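Local coordinates for protein ancestral D-type dye decolorizing peroxidase (Geotrichum candidum, PDB 7ANV) that probably uses its haem to reduce hydrogen peroxide while oxidising dyes and other substrates, as dye-decolorizing peroxidases do, at residues L178-D183 and L249-L254; F261-E266 and E382-K387; N417-K422 and V426-D431. All blocks are in the same frame, centred on the assembly; numbering follows the deposited sequence.

Interaction 1 (L178-D183 and L249-L254); sequences LTIQGD and LVFRKL. With HEM (protoporphyrin IX containing Fe), chain B.
Ile-180 and Lys-253 mark the nearest approach of the two strand backbones, yet their CA atoms stay 9.1 Å apart, so 178-183 and 249-254 face each other across a layer of side chains and do not pair as neighbours in one sheet. Ile-180 reaches into that layer from one side, Phe-251 and Lys-253 from the other. The CG1 branch of Ile-180 lies beside the backbone N (chi1 -42°) and the chain runs on straight to CD1 (chi2 179°), which makes this methyl the leading atom of the contact. It reaches the far end of the Phe-251 ring, 4.0 Å from CZ, meeting the ring obliquely. The same methyl lies 4.3 Å from CD of Lys-253, and so packs against the aliphatic part of the lysine as well as the phenyl ring. Lys-253 is extended along its whole length, and its buried NZ is satisfied by salt bridges to Asp-132 and Asp-389. The two strands belong to different four-stranded antiparallel sheets, each with the 2-3-1-4 strand order of a ferredoxin-like fold; 178-183 is on an outermost strand and 249-254 on an inner one, and the contact joins the two halves of the dimeric alpha+beta barrel architecture. Phe-25 and Tyr-23 of the first sheet meet the Phe-251 ring edge-to-face, and Phe-135 touches both Ile-180 and Phe-251. Because side chains alternate along a strand, Leu-254 points to the haem side: its CD1 lies 3.7 Å from the haem vinyl carbon CAB, and its CB is 4.0 Å from CBB of the same vinyl group. Within 178-183, Gln-181 NE2 donates to the syn lone pair of Asp-183 OD2 at 2.9 Å, in the amide plane and almost straight (175°).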
loop_
_atom_site.group_PDB
_atom_site.type_symbol
_atom_site.label_atom_id
_atom_site.label_comp_id
_atom_site.label_asym_id
_atom_site.label_seq_id
_atom_site.Cartn_x
_atom_site.Cartn_y
_atom_site.Cartn_z
ATOM N N LEU A 178 -13.257 4.363 -14.837
ATOM C CA LEU A 178 -13.247 5.057 -13.537
ATOM C C LEU A 178 -11.999 5.938 -13.512
ATOM O O LEU A 178 -10.912 5.475 -13.943
ATOM C CB LEU A 178 -13.230 4.029 -12.393
ATOM C CG LEU A 178 -13.150 4.604 -10.979
ATOM C CD1 LEU A 178 -14.417 5.356 -10.595
ATOM C CD2 LEU A 178 -12.861 3.514 -9.957
ATOM N N THR A 179 -12.152 7.143 -12.986
ATOM C CA THR A 179 -10.992 7.976 -12.614
ATOM C C THR A 179 -11.070 8.259 -11.122
ATOM O O THR A 179 -12.189 8.575 -10.639
ATOM C CB THR A 179 -10.962 9.264 -13.438
ATOM O OG1 THR A 179 -10.977 8.862 -14.805
ATOM C CG2 THR A 179 -9.731 10.096 -13.176
ATOM N N ILE A 180 -9.949 8.119 -10.412
ATOM C CA ILE A 180 -9.908 8.437 -8.958
ATOM C C ILE A 180 -8.731 9.388 -8.805
ATOM O O ILE A 180 -7.627 9.039 -9.230
ATOM C CB ILE A 180 -9.744 7.191 -8.053
ATOM C CG1 ILE A 180 -10.608 6.014 -8.506
ATOM C CG2 ILE A 180 -10.022 7.619 -6.612
ATOM C CD1 ILE A 180 -10.477 4.724 -7.681
ATOM N N GLN A 181 -8.947 10.474 -8.106
ATOM C CA GLN A 181 -7.880 11.426 -7.769
ATOM C C GLN A 181 -7.451 11.268 -6.314
ATOM O O GLN A 181 -8.322 11.280 -5.409
ATOM C CB GLN A 181 -8.395 12.838 -8.023
ATOM C CG GLN A 181 -7.330 13.902 -7.781
ATOM C CD GLN A 181 -7.915 15.266 -8.019
ATOM O OE1 GLN A 181 -8.358 15.552 -9.132
ATOM N NE2 GLN A 181 -8.027 16.074 -6.965
ATOM N N GLY A 182 -6.142 11.224 -6.084
ATOM C CA GLY A 182 -5.578 11.296 -4.741
ATOM C C GLY A 182 -4.907 12.622 -4.529
ATOM O O GLY A 182 -4.529 13.277 -5.489
ATOM N N ASP A 183 -4.786 13.011 -3.283
ATOM C CA ASP A 183 -4.209 14.303 -2.885
ATOM C C ASP A 183 -3.492 14.097 -1.562
ATOM O O ASP A 183 -4.116 13.556 -0.615
ATOM C CB ASP A 183 -5.326 15.335 -2.702
ATOM C CG ASP A 183 -5.931 15.737 -4.031
ATOM O OD1 ASP A 183 -5.238 16.438 -4.769
ATOM O OD2 ASP A 183 -7.089 15.291 -4.333
ATOM N N LEU A 249 1.407 -4.534 -9.703
ATOM C CA LEU A 249 0.799 -3.374 -9.051
ATOM C C LEU A 249 -0.513 -3.841 -8.437
ATOM O O LEU A 249 -1.449 -4.110 -9.170
ATOM C CB LEU A 249 0.561 -2.314 -10.123
ATOM C CG LEU A 249 0.188 -0.895 -9.675
ATOM C CD1 LEU A 249 0.256 0.066 -10.846
ATOM C CD2 LEU A 249 -1.162 -0.786 -8.991
ATOM N N VAL A 250 -0.594 -3.838 -7.125
ATOM C CA VAL A 250 -1.869 -4.059 -6.395
ATOM C C VAL A 250 -2.488 -2.698 -6.112
ATOM O O VAL A 250 -1.850 -1.890 -5.427
ATOM C CB VAL A 250 -1.642 -4.831 -5.087
ATOM C CG1 VAL A 250 -2.944 -4.883 -4.299
ATOM C CG2 VAL A 250 -1.042 -6.214 -5.339
ATOM N N PHE A 251 -3.724 -2.509 -6.555
ATOM C CA PHE A 251 -4.523 -1.312 -6.244
ATOM C C PHE A 251 -5.682 -1.689 -5.318
ATOM O O PHE A 251 -6.432 -2.578 -5.661
ATOM C CB PHE A 251 -4.988 -0.621 -7.530
ATOM C CG PHE A 251 -5.668 0.698 -7.260
ATOM C CD1 PHE A 251 -7.015 0.730 -6.918
ATOM C CD2 PHE A 251 -4.978 1.902 -7.376
ATOM C CE1 PHE A 251 -7.639 1.942 -6.625
ATOM C CE2 PHE A 251 -5.594 3.115 -7.064
ATOM C CZ PHE A 251 -6.918 3.125 -6.706
ATOM N N ARG A 252 -5.839 -0.970 -4.216
ATOM C CA ARG A 252 -7.024 -1.063 -3.355
ATOM C C ARG A 252 -7.504 0.336 -2.976
ATOM O O ARG A 252 -6.723 1.129 -2.463
ATOM C CB ARG A 252 -6.707 -1.803 -2.049
ATOM C CG ARG A 252 -6.114 -3.179 -2.219
ATOM C CD ARG A 252 -7.165 -4.244 -2.263
ATOM N NE ARG A 252 -7.726 -4.508 -0.946
ATOM C CZ ARG A 252 -8.878 -5.141 -0.692
ATOM N NH1 ARG A 252 -9.721 -5.486 -1.661
ATOM N NH2 ARG A 252 -9.189 -5.410 0.570
ATOM N N LYS A 253 -8.765 0.605 -3.248
ATOM C CA LYS A 253 -9.437 1.809 -2.725
ATOM C C LYS A 253 -9.946 1.489 -1.322
ATOM O O LYS A 253 -10.845 0.630 -1.182
ATOM C CB LYS A 253 -10.559 2.266 -3.655
ATOM C CG LYS A 253 -11.232 3.523 -3.154
ATOM C CD LYS A 253 -12.440 3.978 -3.956
ATOM C CE LYS A 253 -13.128 5.087 -3.188
ATOM N NZ LYS A 253 -14.373 5.566 -3.837
ATOM N N LEU A 254 -9.343 2.091 -0.304
ATOM C CA LEU A 254 -9.644 1.777 1.113
ATOM C C LEU A 254 -10.249 3.043 1.743
ATOM O O LEU A 254 -9.519 4.003 2.069
ATOM C CB LEU A 254 -8.388 1.343 1.862
ATOM C CG LEU A 254 -7.700 0.143 1.245
ATOM C CD1 LEU A 254 -6.420 -0.201 2.014
ATOM C CD2 LEU A 254 -8.652 -1.053 1.169
HETATM C CHA HEM B . 3.043 0.940 7.187
HETATM C CHB HEM B . -1.286 3.084 7.556
HETATM C CHC HEM B . -3.166 -0.288 4.531
HETATM C CHD HEM B . 1.096 -2.595 4.540
HETATM C C1A HEM B . 2.023 1.810 7.526
HETATM C C2A HEM B . 2.177 2.949 8.356
HETATM C C3A HEM B . 0.962 3.546 8.479
HETATM C C4A HEM B . 0.048 2.791 7.694
HETATM C CMA HEM B . 0.632 4.812 9.254
HETATM C CAA HEM B . 3.451 3.392 9.065
HETATM C CBA HEM B . 4.459 4.126 8.197
HETATM C CGA HEM B . 5.642 3.297 7.789
HETATM O O1A HEM B . 6.216 2.460 8.511
HETATM O O2A HEM B . 6.080 3.484 6.699
HETATM C C1B HEM B . -2.167 2.336 6.751
HETATM C C2B HEM B . -3.537 2.689 6.536
HETATM C C3B HEM B . -4.074 1.774 5.679
HETATM C C4B HEM B . -2.977 0.821 5.358
HETATM C CMB HEM B . -4.268 3.853 7.145
HETATM C CAB HEM B . -5.428 1.681 5.083
HETATM C CBB HEM B . -6.291 2.717 4.943
HETATM C C1C HEM B . -2.170 -1.244 4.282
HETATM C C2C HEM B . -2.324 -2.432 3.550
HETATM C C3C HEM B . -1.109 -3.091 3.594
HETATM C C4C HEM B . -0.216 -2.281 4.345
HETATM C CMC HEM B . -3.603 -2.879 2.857
HETATM C CAC HEM B . -0.694 -4.378 3.030
HETATM C CBC HEM B . -1.554 -5.345 2.743
HETATM C C1D HEM B . 1.971 -1.752 5.226
HETATM C C2D HEM B . 3.400 -2.096 5.318
HETATM C C3D HEM B . 3.930 -1.112 6.074
HETATM C C4D HEM B . 2.827 -0.190 6.427
HETATM C CMD HEM B . 4.176 -3.268 4.725
HETATM C CAD HEM B . 5.383 -0.974 6.476
HETATM C CBD HEM B . 5.747 -1.813 7.713
HETATM C CGD HEM B . 7.218 -1.764 7.999
HETATM O O1D HEM B . 7.541 -1.548 9.195
HETATM O O2D HEM B . 8.076 -1.977 7.105
HETATM N NA HEM B . 0.701 1.722 7.111
HETATM N NB HEM B . -1.882 1.244 6.024
HETATM N NC HEM B . -0.896 -1.179 4.805
HETATM N ND HEM B . 1.646 -0.638 5.924
HETATM FE FE HEM B . -0.059 0.256 6.030
#

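Interaction 2 (F261-E266 and E382-K387); sequences FNKFLE and ESKKTK. With SO4 (sulfate ion), chain G.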
loop_
_atom_site.group_PDB
_atom_site.type_symbol
_atom_site.label_atom_id
_atom_site.label_comp_id
_atom_site.label_asym_id
_atom_site.label_seq_id
_atom_site.Cartn_x
_atom_site.Cartn_y
_atom_site.Cartn_z
ATOM N N PHE A 261 -12.877 6.192 13.936
ATOM C CA PHE A 261 -11.568 5.796 14.506
ATOM C C PHE A 261 -11.289 6.644 15.753
ATOM O O PHE A 261 -10.897 6.134 16.843
ATOM C CB PHE A 261 -10.498 5.943 13.423
ATOM C CG PHE A 261 -9.119 5.572 13.875
ATOM C CD1 PHE A 261 -8.716 4.250 13.873
ATOM C CD2 PHE A 261 -8.215 6.536 14.253
ATOM C CE1 PHE A 261 -7.446 3.910 14.299
ATOM C CE2 PHE A 261 -6.939 6.196 14.657
ATOM C CZ PHE A 261 -6.552 4.883 14.659
ATOM N N ASN A 262 -11.464 7.955 15.608
ATOM C CA ASN A 262 -11.174 8.907 16.709
ATOM C C ASN A 262 -12.080 8.594 17.903
ATOM O O ASN A 262 -11.608 8.672 19.043
ATOM C CB ASN A 262 -11.286 10.350 16.215
ATOM C CG ASN A 262 -10.049 10.753 15.452
ATOM O OD1 ASN A 262 -8.954 10.270 15.769
ATOM N ND2 ASN A 262 -10.215 11.644 14.493
ATOM N N LYS A 263 -13.350 8.294 17.647
ATOM C CA LYS A 263 -14.328 7.973 18.713
ATOM C C LYS A 263 -13.843 6.741 19.472
ATOM O O LYS A 263 -13.919 6.727 20.697
ATOM C CB LYS A 263 -15.695 7.717 18.087
ATOM C CG LYS A 263 -16.825 7.419 19.047
ATOM C CD LYS A 263 -18.138 7.211 18.267
ATOM C CE LYS A 263 -19.380 7.138 19.129
ATOM N NZ LYS A 263 -19.529 5.800 19.746
ATOM N N PHE A 264 -13.355 5.735 18.760
ATOM C CA PHE A 264 -12.825 4.517 19.397
ATOM C C PHE A 264 -11.646 4.868 20.323
ATOM O O PHE A 264 -11.578 4.366 21.474
ATOM C CB PHE A 264 -12.470 3.525 18.303
ATOM C CG PHE A 264 -12.007 2.224 18.879
ATOM C CD1 PHE A 264 -12.914 1.388 19.502
ATOM C CD2 PHE A 264 -10.670 1.909 18.914
ATOM C CE1 PHE A 264 -12.483 0.203 20.070
ATOM C CE2 PHE A 264 -10.249 0.707 19.440
ATOM C CZ PHE A 264 -11.157 -0.130 20.038
ATOM N N LEU A 265 -10.686 5.671 19.846
ATOM C CA LEU A 265 -9.539 6.050 20.705
ATOM C C LEU A 265 -10.089 6.800 21.927
ATOM O O LEU A 265 -9.658 6.528 23.039
ATOM C CB LEU A 265 -8.553 6.922 19.924
ATOM C CG LEU A 265 -7.900 6.273 18.703
ATOM C CD1 LEU A 265 -6.859 7.210 18.149
ATOM C CD2 LEU A 265 -7.278 4.929 19.013
ATOM N N GLU A 266 -11.006 7.734 21.705
ATOM C CA GLU A 266 -11.546 8.635 22.759
ATOM C C GLU A 266 -12.220 7.785 23.834
ATOM O O GLU A 266 -12.079 8.089 25.037
ATOM C CB GLU A 266 -12.540 9.641 22.149
ATOM C CG GLU A 266 -11.867 10.698 21.264
ATOM C CD GLU A 266 -12.697 11.465 20.217
ATOM O OE1 GLU A 266 -13.896 11.117 19.949
ATOM O OE2 GLU A 266 -12.133 12.424 19.624
ATOM N N GLU A 382 -17.478 16.999 14.950
ATOM C CA GLU A 382 -18.268 17.287 16.177
ATOM C C GLU A 382 -19.344 16.215 16.351
ATOM O O GLU A 382 -19.590 15.840 17.517
ATOM C CB GLU A 382 -18.831 18.703 16.136
ATOM C CG GLU A 382 -17.767 19.789 16.072
ATOM C CD GLU A 382 -16.773 19.849 17.227
ATOM O OE1 GLU A 382 -17.002 19.202 18.256
ATOM O OE2 GLU A 382 -15.756 20.574 17.094
ATOM N N SER A 383 -19.936 15.727 15.254
ATOM C CA SER A 383 -20.997 14.683 15.248
ATOM C C SER A 383 -20.378 13.291 15.432
ATOM O O SER A 383 -21.128 12.367 15.814
ATOM C CB SER A 383 -21.851 14.768 13.996
ATOM O OG SER A 383 -21.189 14.188 12.871
ATOM N N LYS A 384 -19.072 13.154 15.173
ATOM C CA LYS A 384 -18.292 11.892 15.245
ATOM C C LYS A 384 -18.793 10.910 14.192
ATOM O O LYS A 384 -18.785 9.690 14.439
ATOM C CB LYS A 384 -18.362 11.270 16.649
ATOM C CG LYS A 384 -17.998 12.214 17.778
ATOM C CD LYS A 384 -17.945 11.495 19.102
ATOM C CE LYS A 384 -17.785 12.421 20.286
ATOM N NZ LYS A 384 -16.472 13.111 20.291
ATOM N N LYS A 385 -19.203 11.394 13.027
ATOM C CA LYS A 385 -19.745 10.496 11.992
ATOM C C LYS A 385 -19.215 10.935 10.622
ATOM O O LYS A 385 -19.266 12.159 10.339
ATOM C CB LYS A 385 -21.278 10.504 12.043
ATOM C CG LYS A 385 -21.909 9.652 10.952
ATOM C CD LYS A 385 -23.434 9.635 10.918
ATOM C CE LYS A 385 -23.946 8.909 9.685
ATOM N NZ LYS A 385 -25.389 8.579 9.799
ATOM N N THR A 386 -18.759 9.972 9.816
ATOM C CA THR A 386 -18.315 10.169 8.419
ATOM C C THR A 386 -19.519 10.585 7.560
ATOM O O THR A 386 -20.569 9.872 7.598
ATOM C CB THR A 386 -17.672 8.909 7.841
ATOM O OG1 THR A 386 -16.449 8.773 8.557
ATOM C CG2 THR A 386 -17.387 8.989 6.362
ATOM N N LYS A 387 -19.357 11.678 6.824
ATOM C CA LYS A 387 -20.307 12.116 5.773
ATOM C C LYS A 387 -19.664 12.023 4.384
ATOM O O LYS A 387 -20.403 11.850 3.420
ATOM C CB LYS A 387 -20.841 13.503 6.139
ATOM C CG LYS A 387 -21.575 13.554 7.470
ATOM C CD LYS A 387 -22.117 14.951 7.849
ATOM C CE LYS A 387 -23.390 15.347 7.126
ATOM N NZ LYS A 387 -24.168 16.314 7.947
HETATM S S SO4 G . -20.656 18.576 6.131
HETATM O O1 SO4 G . -19.804 17.516 6.639
HETATM O O2 SO4 G . -20.044 19.855 6.395
HETATM O O3 SO4 G . -20.827 18.426 4.697
HETATM O O4 SO4 G . -21.942 18.480 6.784
#
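Glu-266 sets CG beside its own backbone N (chi1 -70°) and then runs extended, while Lys-384 also starts beside its backbone N and turns at the last bond (chi4 -66°), which carries its ammonium group to the glutamate. The two side chains approach from opposite directions. Lys-384 is the C-prime residue of a Schellman motif that ends helix 378-383: its positive phi turns the chain, with Lys-385 N reaching Glu-380 O and Lys-384 N reaching Lys-381 O. The contact thus ties this helix end to helix 258-267 at the protein surface. NZ of Lys-384 donates to OE1 of Glu-266 at 3.3 Å, a long salt bridge in which the nitrogen stands above the carboxylate, 46° out of its plane. Nearby, Thr-386 OG1 hydrogen-bonds to Glu-260, adding a second tie between the segment and helix 258-267. At the far end, Lys-387 makes a weak bond to a sulfate ion, probably from the crystallisation liquor, which Thr-377 and His-388 also hold. Lys-263 sends its NZ to Glu-267 and uses only its aliphatic stem here, with CG 4.2 Å from CD of Lys-384.

Interaction 3 (N417-K422 and V426-D431); sequences NFPPSK and VTPGFD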
loop_
_atom_site.group_PDB
_atom_site.type_symbol
_atom_site.label_atom_id
_atom_site.label_comp_id
_atom_site.label_asym_id
_atom_site.label_seq_id
_atom_site.Cartn_x
_atom_site.Cartn_y
_atom_site.Cartn_z
ATOM N N ASN A 417 -3.823 -15.370 15.369
ATOM C CA ASN A 417 -2.849 -16.210 16.113
ATOM C C ASN A 417 -1.462 -16.131 15.512
ATOM O O ASN A 417 -0.544 -16.794 16.040
ATOM C CB ASN A 417 -3.348 -17.642 16.240
ATOM C CG ASN A 417 -4.509 -17.663 17.207
ATOM O OD1 ASN A 417 -4.322 -17.274 18.361
ATOM N ND2 ASN A 417 -5.680 -18.001 16.739
ATOM N N PHE A 418 -1.249 -15.243 14.550
ATOM C CA PHE A 418 0.110 -14.877 14.098
ATOM C C PHE A 418 0.742 -13.965 15.146
ATOM O O PHE A 418 0.020 -13.232 15.800
ATOM C CB PHE A 418 -0.023 -14.195 12.738
ATOM C CG PHE A 418 1.307 -13.800 12.183
ATOM C CD1 PHE A 418 2.157 -14.758 11.671
ATOM C CD2 PHE A 418 1.705 -12.477 12.204
ATOM C CE1 PHE A 418 3.403 -14.413 11.173
ATOM C CE2 PHE A 418 2.956 -12.132 11.714
ATOM C CZ PHE A 418 3.803 -13.105 11.211
ATOM N N PRO A 419 2.065 -13.951 15.411
ATOM C CA PRO A 419 3.059 -14.889 14.871
ATOM C C PRO A 419 3.333 -16.083 15.782
ATOM O O PRO A 419 3.131 -16.031 17.005
ATOM C CB PRO A 419 4.313 -13.999 14.833
ATOM C CG PRO A 419 4.177 -13.136 16.065
ATOM C CD PRO A 419 2.699 -12.966 16.305
ATOM N N PRO A 420 3.815 -17.213 15.232
ATOM C CA PRO A 420 4.045 -18.401 16.062
ATOM C C PRO A 420 5.198 -18.228 17.061
ATOM O O PRO A 420 5.339 -19.087 17.916
ATOM C CB PRO A 420 4.373 -19.511 15.069
ATOM C CG PRO A 420 4.618 -18.822 13.736
ATOM C CD PRO A 420 4.008 -17.444 13.794
ATOM N N SER A 421 6.042 -17.198 16.896
ATOM C CA SER A 421 7.167 -16.931 17.825
ATOM C C SER A 421 6.620 -16.406 19.162
ATOM O O SER A 421 7.356 -16.385 20.166
ATOM C CB SER A 421 8.116 -15.966 17.200
ATOM O OG SER A 421 7.384 -14.865 16.724
ATOM N N LYS A 422 5.352 -15.997 19.201
ATOM C CA LYS A 422 4.716 -15.525 20.468
ATOM C C LYS A 422 4.642 -16.665 21.480
ATOM O O LYS A 422 4.710 -17.846 21.149
ATOM C CB LYS A 422 3.316 -14.997 20.131
ATOM C CG LYS A 422 2.317 -16.136 19.938
ATOM C CD LYS A 422 0.905 -15.777 19.539
ATOM C CE LYS A 422 0.096 -17.002 19.189
ATOM N NZ LYS A 422 -0.016 -17.952 20.330
ATOM N N VAL A 426 -0.677 -16.542 24.309
ATOM C CA VAL A 426 -1.045 -15.207 23.775
ATOM C C VAL A 426 -1.897 -15.363 22.517
ATOM O O VAL A 426 -1.526 -16.149 21.648
ATOM C CB VAL A 426 0.204 -14.343 23.568
ATOM C CG1 VAL A 426 -0.104 -13.058 22.798
ATOM C CG2 VAL A 426 0.831 -14.046 24.923
ATOM N N THR A 427 -3.019 -14.653 22.422
ATOM C CA THR A 427 -3.782 -14.485 21.151
ATOM C C THR A 427 -3.765 -13.019 20.732
ATOM O O THR A 427 -4.570 -12.234 21.227
ATOM C CB THR A 427 -5.225 -14.983 21.261
ATOM O OG1 THR A 427 -5.137 -16.332 21.700
ATOM C CG2 THR A 427 -5.980 -14.888 19.954
ATOM N N PRO A 428 -2.841 -12.626 19.832
ATOM C CA PRO A 428 -2.678 -11.231 19.400
ATOM C C PRO A 428 -3.943 -10.553 18.870
ATOM O O PRO A 428 -4.205 -9.404 19.219
ATOM C CB PRO A 428 -1.654 -11.358 18.274
ATOM C CG PRO A 428 -0.807 -12.520 18.700
ATOM C CD PRO A 428 -1.835 -13.509 19.212
ATOM N N GLY A 429 -4.728 -11.282 18.079
ATOM C CA GLY A 429 -5.913 -10.701 17.444
ATOM C C GLY A 429 -5.584 -10.099 16.085
ATOM O O GLY A 429 -4.554 -10.408 15.473
ATOM N N PHE A 430 -6.471 -9.257 15.606
ATOM C CA PHE A 430 -6.448 -8.718 14.224
ATOM C C PHE A 430 -5.659 -7.425 14.190
ATOM O O PHE A 430 -5.706 -6.610 15.117
ATOM C CB PHE A 430 -7.878 -8.462 13.755
ATOM C CG PHE A 430 -8.629 -9.731 13.466
ATOM C CD1 PHE A 430 -9.248 -10.464 14.466
ATOM C CD2 PHE A 430 -8.703 -10.196 12.163
ATOM C CE1 PHE A 430 -9.957 -11.626 14.168
ATOM C CE2 PHE A 430 -9.366 -11.383 11.884
ATOM C CZ PHE A 430 -9.957 -12.109 12.880
ATOM N N ASP A 431 -5.068 -7.164 13.038
ATOM C CA ASP A 431 -4.575 -5.818 12.667
ATOM C C ASP A 431 -5.771 -4.876 12.803
ATOM O O ASP A 431 -6.807 -5.090 12.152
ATOM C CB ASP A 431 -4.041 -5.843 11.239
ATOM C CG ASP A 431 -3.451 -4.541 10.759
ATOM O OD1 ASP A 431 -4.115 -3.488 10.947
ATOM O OD2 ASP A 431 -2.363 -4.615 10.158
HETATM O O HOH W 1 -4.316 -18.897 20.136
#
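Lys-422 supplies the direct hydrogen bond between the two loop segments, its NZ donating to the carbonyl O of Val-426 at 2.7 Å. The nitrogen lies nearly in line with the C=O bond (160°), an alignment that probably favours the charge-dipole attraction. To reach it, CG sits between the backbone N and the carbonyl carbon (chi1 78°), and the otherwise extended chain bends at its last torsion (chi4 60°). A water near Asn-417 OD1 and Thr-427 OG1 may also link the segments, but its very short approach to the amide oxygen makes this bridge doubtful.

Apolar contact centres on the Pro-428 ring. The lysine stem passes across it at about a right angle, CD of Lys-422 lying 3.6 Å from CD of Pro-428, while CG of the same proline is 4.3 Å from CD of Pro-419. With an alanine here in place of the lysine, the Val-426 carbonyl would probably lose its ammonium partner and one side of the Pro-428 ring its cover. Separate from these is a close carbon-to-oxygen approach, 3.1 Å between Pro-428 CG and the carbonyl O of Phe-418.

Backbone shape supports both sets of contacts. A cis peptide precedes Pro-419 and places its CB 3.6 Å above the centre of the Phe-418 ring, which also stacks with Trp-412. Pro-419 then opens a type I beta turn closed by Lys-422 N donating to Pro-419 O at 3.1 Å, and this turn brings the lysine back over the second segment. Outside the pair, Thr-427 O accepts from Ser-447 OG.

The Val-426 carbonyl is neutral, so the lysine's charge is probably not cancelled by this partner; what the contact offers is a short, well-aligned bond, with the proline surface probably limiting how the stem can move.

The three contacts follow one another along the chain in series, and none touches another. Interaction 1 lies deepest, its centre about 10 Å from the centre of the chain, between the two antiparallel sheets. Interaction 2 is at the surface, its centre about 24 Å from that of interaction 1, though strand 247-256 leads directly into helix 258-267. Interaction 3 belongs to the long loop between helix 405-413 and strand 445-446, its centre about 30 Å from that of interaction 1 and about 28 Å from that of interaction 2. The contacts thus probably hold separate parts of the fold, a sheet interface, a surface helix end and an irregular loop; of the three, interaction 1 contributes a haem-pocket residue, Leu-254.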